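Local coordinates for GH62 arabinofuranosidase (Podospora anserina, PDB 4N4B), which probably removes alpha-L-arabinofuranosyl side groups from xylan by hydrolysis, as a secreted family GH62 enzyme built on a calcium-containing beta-propeller, at residues A[286-291]-A[303-308]; A[219-224]-A[296-301]. All blocks are in the same frame, centred on the assembly; numbering follows the deposited sequence.

Interaction 1. Residues A[286-291]-A[303-308]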
loop_
_atom_site.group_PDB
_atom_site.type_symbol
_atom_site.label_atom_id
_atom_site.label_comp_id
_atom_site.label_asym_id
_atom_site.label_seq_id
_atom_site.Cartn_x
_atom_site.Cartn_y
_atom_site.Cartn_z
ATOM N N GLY A 286 3.847 -1.044 -2.752
ATOM C CA GLY A 286 4.456 0.084 -2.079
ATOM C C GLY A 286 3.484 1.221 -1.799
ATOM O O GLY A 286 2.324 1.079 -1.893
ATOM N N GLU A 287 4.052 2.373 -1.490
ATOM C CA GLU A 287 3.261 3.571 -1.144
ATOM C C GLU A 287 4.086 4.809 -1.407
ATOM O O GLU A 287 5.283 4.812 -1.184
ATOM C CB GLU A 287 2.784 3.575 0.295
ATOM C CG GLU A 287 1.293 3.278 0.533
ATOM C CD GLU A 287 0.790 3.529 1.945
ATOM O OE1 GLU A 287 1.237 4.593 2.525
ATOM O OE2 GLU A 287 0.060 2.680 2.488
ATOM N N ILE A 288 3.395 5.900 -1.836
ATOM C CA ILE A 288 4.023 7.217 -1.931
ATOM C C ILE A 288 4.277 7.805 -0.537
ATOM O O ILE A 288 3.379 7.740 0.337
ATOM C CB ILE A 288 3.137 8.120 -2.807
ATOM C CG1 ILE A 288 3.026 7.610 -4.242
ATOM C CG2 ILE A 288 3.644 9.602 -2.746
ATOM C CD1 ILE A 288 2.167 8.444 -5.206
ATOM N N ILE A 289 5.421 8.405 -0.357
ATOM C CA ILE A 289 5.678 9.031 0.906
ATOM C C ILE A 289 4.752 10.243 1.078
ATOM O O ILE A 289 4.796 11.146 0.358
ATOM C CB ILE A 289 7.140 9.461 1.036
ATOM C CG1 ILE A 289 8.093 8.271 0.904
ATOM C CG2 ILE A 289 7.338 10.083 2.397
ATOM C CD1 ILE A 289 9.548 8.649 1.093
ATOM N N ARG A 290 3.902 10.183 2.067
ATOM C CA ARG A 290 3.019 11.288 2.358
ATOM C C ARG A 290 3.647 12.163 3.435
ATOM O O ARG A 290 3.980 11.770 4.467
ATOM C CB ARG A 290 1.634 10.780 2.812
ATOM C CG ARG A 290 0.768 10.295 1.666
ATOM C CD ARG A 290 -0.413 9.495 2.196
ATOM N NE ARG A 290 -0.103 8.173 2.751
ATOM C CZ ARG A 290 -0.476 7.735 3.924
ATOM N NH1 ARG A 290 -1.138 8.475 4.776
ATOM N NH2 ARG A 290 -0.143 6.529 4.298
ATOM N N ASP A 291 3.773 13.409 3.067
ATOM C CA ASP A 291 4.242 14.416 3.988
ATOM C C ASP A 291 3.120 15.458 4.183
ATOM O O ASP A 291 1.997 15.215 3.888
ATOM C CB ASP A 291 5.576 14.960 3.570
ATOM C CG ASP A 291 5.579 15.539 2.152
ATOM O OD1 ASP A 291 4.528 15.914 1.666
ATOM O OD2 ASP A 291 6.634 15.516 1.508
ATOM N N CYS A 303 4.684 17.117 -7.063
ATOM C CA CYS A 303 5.991 17.707 -7.483
ATOM C C CYS A 303 7.209 17.011 -6.882
ATOM O O CYS A 303 8.336 17.279 -7.292
ATOM C CB CYS A 303 5.999 19.204 -7.154
ATOM S SG CYS A 303 4.462 20.080 -7.747
ATOM N N ASN A 304 6.953 16.110 -5.905
ATOM C CA ASN A 304 8.019 15.499 -5.178
ATOM C C ASN A 304 7.650 14.067 -4.756
ATOM O O ASN A 304 7.708 13.759 -3.558
ATOM C CB ASN A 304 8.341 16.347 -3.940
ATOM C CG ASN A 304 8.885 17.711 -4.306
ATOM O OD1 ASN A 304 10.059 17.845 -4.672
ATOM N ND2 ASN A 304 8.034 18.726 -4.174
ATOM N N ILE A 305 7.262 13.273 -5.723
ATOM C CA ILE A 305 6.860 11.869 -5.454
ATOM C C ILE A 305 8.072 10.953 -5.174
ATOM O O ILE A 305 8.960 10.898 -6.004
ATOM C CB ILE A 305 5.991 11.326 -6.560
ATOM C CG1 ILE A 305 4.670 12.055 -6.631
ATOM C CG2 ILE A 305 5.751 9.813 -6.329
ATOM C CD1 ILE A 305 3.900 11.813 -7.835
ATOM N N ARG A 306 8.054 10.280 -4.032
ATOM C CA ARG A 306 8.948 9.181 -3.775
ATOM C C ARG A 306 8.038 8.046 -3.295
ATOM O O ARG A 306 7.001 8.256 -2.616
ATOM C CB ARG A 306 9.895 9.564 -2.645
ATOM C CG ARG A 306 10.856 10.762 -2.947
ATOM C CD ARG A 306 10.267 12.047 -2.535
ATOM N NE ARG A 306 10.310 12.165 -1.079
ATOM C CZ ARG A 306 9.501 12.892 -0.317
ATOM N NH1 ARG A 306 8.464 13.650 -0.845
ATOM N NH2 ARG A 306 9.713 12.897 0.967
ATOM N N PHE A 307 8.402 6.840 -3.681
ATOM C CA PHE A 307 7.525 5.651 -3.549
ATOM C C PHE A 307 8.376 4.555 -2.885
ATOM O O PHE A 307 9.414 4.124 -3.472
ATOM C CB PHE A 307 6.999 5.246 -4.893
ATOM C CG PHE A 307 6.030 4.082 -4.920
ATOM C CD1 PHE A 307 4.675 4.258 -4.650
ATOM C CD2 PHE A 307 6.440 2.826 -5.346
ATOM C CE1 PHE A 307 3.768 3.228 -4.768
ATOM C CE2 PHE A 307 5.543 1.788 -5.455
ATOM C CZ PHE A 307 4.192 1.936 -5.123
ATOM N N MET A 308 8.079 4.165 -1.644
ATOM C CA MET A 308 8.732 3.032 -1.021
ATOM C C MET A 308 8.113 1.802 -1.612
ATOM O O MET A 308 6.890 1.695 -1.618
ATOM C CB MET A 308 8.558 3.094 0.483
ATOM C CG MET A 308 9.583 2.230 1.190
ATOM S SD MET A 308 9.330 2.195 2.964
ATOM C CE MET A 308 10.885 1.641 3.564
HETATM O O HOH W 1 6.355 11.519 -1.959
#
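Ile305 meets Ile288 first, its CG2 methyl lying 4.0 Å from Ile288 CD1. Arg306 follows, bent at chi2 and chi3, its guanidinium curling back along its own chain. NH1 gives an almost straight bond to Asn304 O (2.8 Å, 170°), with Asp291 OD2 near the guanidinium plane, 3.5 Å from NH1 in a long salt bridge, and Ile289 CB over one face. Water 1 takes the Arg306 backbone N-H beside Ile289 O, where the two segments part. Arg306 O accepts from Ile289 N at 2.8 Å. A chi1 of -177° turns the Phe307 ring away from its own N and against the partner backbone: CD1 approaches Glu287 C to 3.3 Å, and Glu287 N stands over one face near the rim. With an alanine in its place, the Glu287 backbone is likely to lose its apolar backing, and Trp266 and Phe243 their edge-to-face partner. Met308 and Glu287 trade both backbone bonds (Glu287 N to Met308 O 2.9 Å), setting strand 286-288 antiparallel to 306-311, at the edge of a propeller sheet that 326-332 continues. Main-chain bonds thus fix the register, whereas the one ion pair across the contact joins partly exposed residues beyond the bridged pairs.

Interaction 2. Residues A[219-224]-A[296-301]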
loop_
_atom_site.group_PDB
_atom_site.type_symbol
_atom_site.label_atom_id
_atom_site.label_comp_id
_atom_site.label_asym_id
_atom_site.label_seq_id
_atom_site.Cartn_x
_atom_site.Cartn_y
_atom_site.Cartn_z
ATOM N N CYS A 219 -3.438 1.720 -4.430
ATOM C CA CYS A 219 -3.331 3.005 -3.747
ATOM C C CYS A 219 -4.294 4.009 -4.370
ATOM O O CYS A 219 -4.401 4.025 -5.597
ATOM C CB CYS A 219 -1.947 3.647 -3.792
ATOM S SG CYS A 219 -0.531 2.622 -3.268
ATOM N N VAL A 220 -5.016 4.750 -3.555
ATOM C CA VAL A 220 -5.903 5.866 -4.058
ATOM C C VAL A 220 -5.493 7.130 -3.306
ATOM O O VAL A 220 -5.615 7.146 -2.079
ATOM C CB VAL A 220 -7.379 5.519 -3.911
ATOM C CG1 VAL A 220 -8.170 6.611 -4.615
ATOM C CG2 VAL A 220 -7.628 4.097 -4.500
ATOM N N TYR A 221 -5.043 8.119 -4.050
ATOM C CA TYR A 221 -4.575 9.370 -3.479
ATOM C C TYR A 221 -5.377 10.557 -4.000
ATOM O O TYR A 221 -5.847 10.520 -5.122
ATOM C CB TYR A 221 -3.129 9.578 -3.826
ATOM C CG TYR A 221 -2.149 8.579 -3.276
ATOM C CD1 TYR A 221 -1.934 8.561 -1.942
ATOM C CD2 TYR A 221 -1.512 7.675 -4.099
ATOM C CE1 TYR A 221 -1.082 7.673 -1.340
ATOM C CE2 TYR A 221 -0.594 6.749 -3.510
ATOM C CZ TYR A 221 -0.390 6.780 -2.159
ATOM O OH TYR A 221 0.502 5.902 -1.561
ATOM N N SER A 222 -5.426 11.577 -3.187
ATOM C CA SER A 222 -5.911 12.871 -3.659
ATOM C C SER A 222 -4.750 13.741 -4.058
ATOM O O SER A 222 -3.609 13.630 -3.628
ATOM C CB SER A 222 -6.739 13.568 -2.594
ATOM O OG SER A 222 -6.032 13.918 -1.441
ATOM N N LEU A 223 -5.072 14.650 -5.046
ATOM C CA LEU A 223 -4.106 15.556 -5.653
ATOM C C LEU A 223 -4.457 16.995 -5.293
ATOM O O LEU A 223 -5.637 17.283 -5.070
ATOM C CB LEU A 223 -4.079 15.359 -7.132
ATOM C CG LEU A 223 -3.725 13.908 -7.677
ATOM C CD1 LEU A 223 -4.042 13.798 -9.146
ATOM C CD2 LEU A 223 -2.262 13.721 -7.419
ATOM N N PRO A 224 -3.495 17.865 -5.239
ATOM C CA PRO A 224 -3.806 19.302 -4.896
ATOM C C PRO A 224 -4.791 19.916 -5.888
ATOM O O PRO A 224 -5.524 20.850 -5.390
ATOM C CB PRO A 224 -2.434 19.987 -4.985
ATOM C CG PRO A 224 -1.406 18.828 -4.893
ATOM C CD PRO A 224 -2.067 17.650 -5.430
ATOM N N GLU A 296 -6.778 11.540 6.611
ATOM C CA GLU A 296 -7.645 10.686 5.850
ATOM C C GLU A 296 -7.924 11.090 4.419
ATOM O O GLU A 296 -8.539 10.333 3.751
ATOM C CB GLU A 296 -8.971 10.428 6.612
ATOM C CG GLU A 296 -9.960 11.589 6.657
ATOM C CD GLU A 296 -9.665 12.701 7.651
ATOM O OE1 GLU A 296 -8.748 12.633 8.404
ATOM O OE2 GLU A 296 -10.482 13.609 7.649
ATOM N N LYS A 297 -7.537 12.295 4.007
ATOM C CA LYS A 297 -7.703 12.636 2.632
ATOM C C LYS A 297 -6.626 12.094 1.678
ATOM O O LYS A 297 -6.790 12.106 0.494
ATOM C CB LYS A 297 -7.706 14.182 2.448
ATOM C CG LYS A 297 -8.892 14.873 3.200
ATOM C CD LYS A 297 -9.196 16.249 2.673
ATOM C CE LYS A 297 -10.625 16.621 3.139
ATOM N NZ LYS A 297 -10.534 16.764 4.586
ATOM N N LEU A 298 -5.566 11.505 2.291
ATOM C CA LEU A 298 -4.498 10.759 1.487
ATOM C C LEU A 298 -3.968 11.646 0.367
ATOM O O LEU A 298 -3.741 11.297 -0.776
ATOM C CB LEU A 298 -5.035 9.409 0.926
ATOM C CG LEU A 298 -5.006 8.232 1.867
ATOM C CD1 LEU A 298 -3.580 7.846 2.161
ATOM C CD2 LEU A 298 -5.782 8.358 3.172
ATOM N N LEU A 299 -3.677 12.916 0.726
ATOM C CA LEU A 299 -3.117 13.843 -0.187
ATOM C C LEU A 299 -1.620 13.559 -0.453
ATOM O O LEU A 299 -0.830 13.335 0.491
ATOM C CB LEU A 299 -3.241 15.294 0.393
ATOM C CG LEU A 299 -2.729 16.445 -0.515
ATOM C CD1 LEU A 299 -3.429 16.588 -1.786
ATOM C CD2 LEU A 299 -2.742 17.830 0.250
ATOM N N ILE A 300 -1.199 13.691 -1.701
ATOM C CA ILE A 300 0.240 13.626 -2.114
ATOM C C ILE A 300 0.690 14.943 -2.734
ATOM O O ILE A 300 -0.157 15.772 -3.174
ATOM C CB ILE A 300 0.509 12.454 -3.029
ATOM C CG1 ILE A 300 -0.263 12.599 -4.349
ATOM C CG2 ILE A 300 0.217 11.173 -2.233
ATOM C CD1 ILE A 300 0.184 11.624 -5.414
ATOM N N ASP A 301 2.006 15.120 -2.826
ATOM C CA ASP A 301 2.597 16.235 -3.554
ATOM C C ASP A 301 3.178 15.729 -4.875
ATOM O O ASP A 301 4.234 15.096 -4.898
ATOM C CB ASP A 301 3.688 16.906 -2.719
ATOM C CG ASP A 301 4.430 17.983 -3.486
ATOM O OD1 ASP A 301 4.015 18.300 -4.620
ATOM O OD2 ASP A 301 5.429 18.512 -2.954
#
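The CG2 methyl of Ile300 rests on one face of the Tyr221 ring, a CH-pi contact with CG2 3.8 Å from the ring centroid and 29° off the normal. Leu298 O fills a different niche, at the edge of the same ring and in its plane, 3.5 Å from Tyr221 CD1. With chi1 at 64°, Ile300 holds CG1 between backbone N and carbonyl carbon, so its other branch turns to Leu223 instead: CD1 runs beside Leu223 CD2, 3.8 Å away. Leu299 supplies the next bump, its CD1 dropping onto the shallow surface made by Ser222 O, Leu223 C (3.7 Å from that methyl) and Pro224 CD. Between these knobs the backbones form a single bridge, Ser222 N bonding to Leu298 O at 3.0 Å and Ile300 N to Ser222 O at 3.1 Å. Ser222 OG adds a third bond, reaching Lys297 O at 2.8 Å from above the carbonyl plane. The loop of residues 296-301 thereby crosses the end of strand 216-222, the innermost strand of its four-stranded propeller blade. Leu298 also touches Trp167 of strand 164-170 and Gln106 of strand 103-110, while Ile300 packs on Leu229 of strand 228-235, so one loop spans three blades.

How the interactions relate
The two contacts show how one loop can tie propeller blades together around a central metal. Residues 296-301 lie between the segments 286-291 and 303-308, so the chain leaves interaction 1, makes interaction 2 and returns; the centres are 10 Å apart. Tyr221 joins them directly: its OH lies 2.9 Å from Ile288 N, a probable hydrogen bond, and Arg290 NE packs 3.5 Å from Leu298 CD1. Interaction 1 is the closer to the calcium ion, which lies about 4 Å from the side chain of Glu287 and about 8 Å from that of Tyr221. Gly286 follows His285, a calcium-binding residue in a crystal structure of this protein, so the strand Tyr221 OH meets starts beside that site.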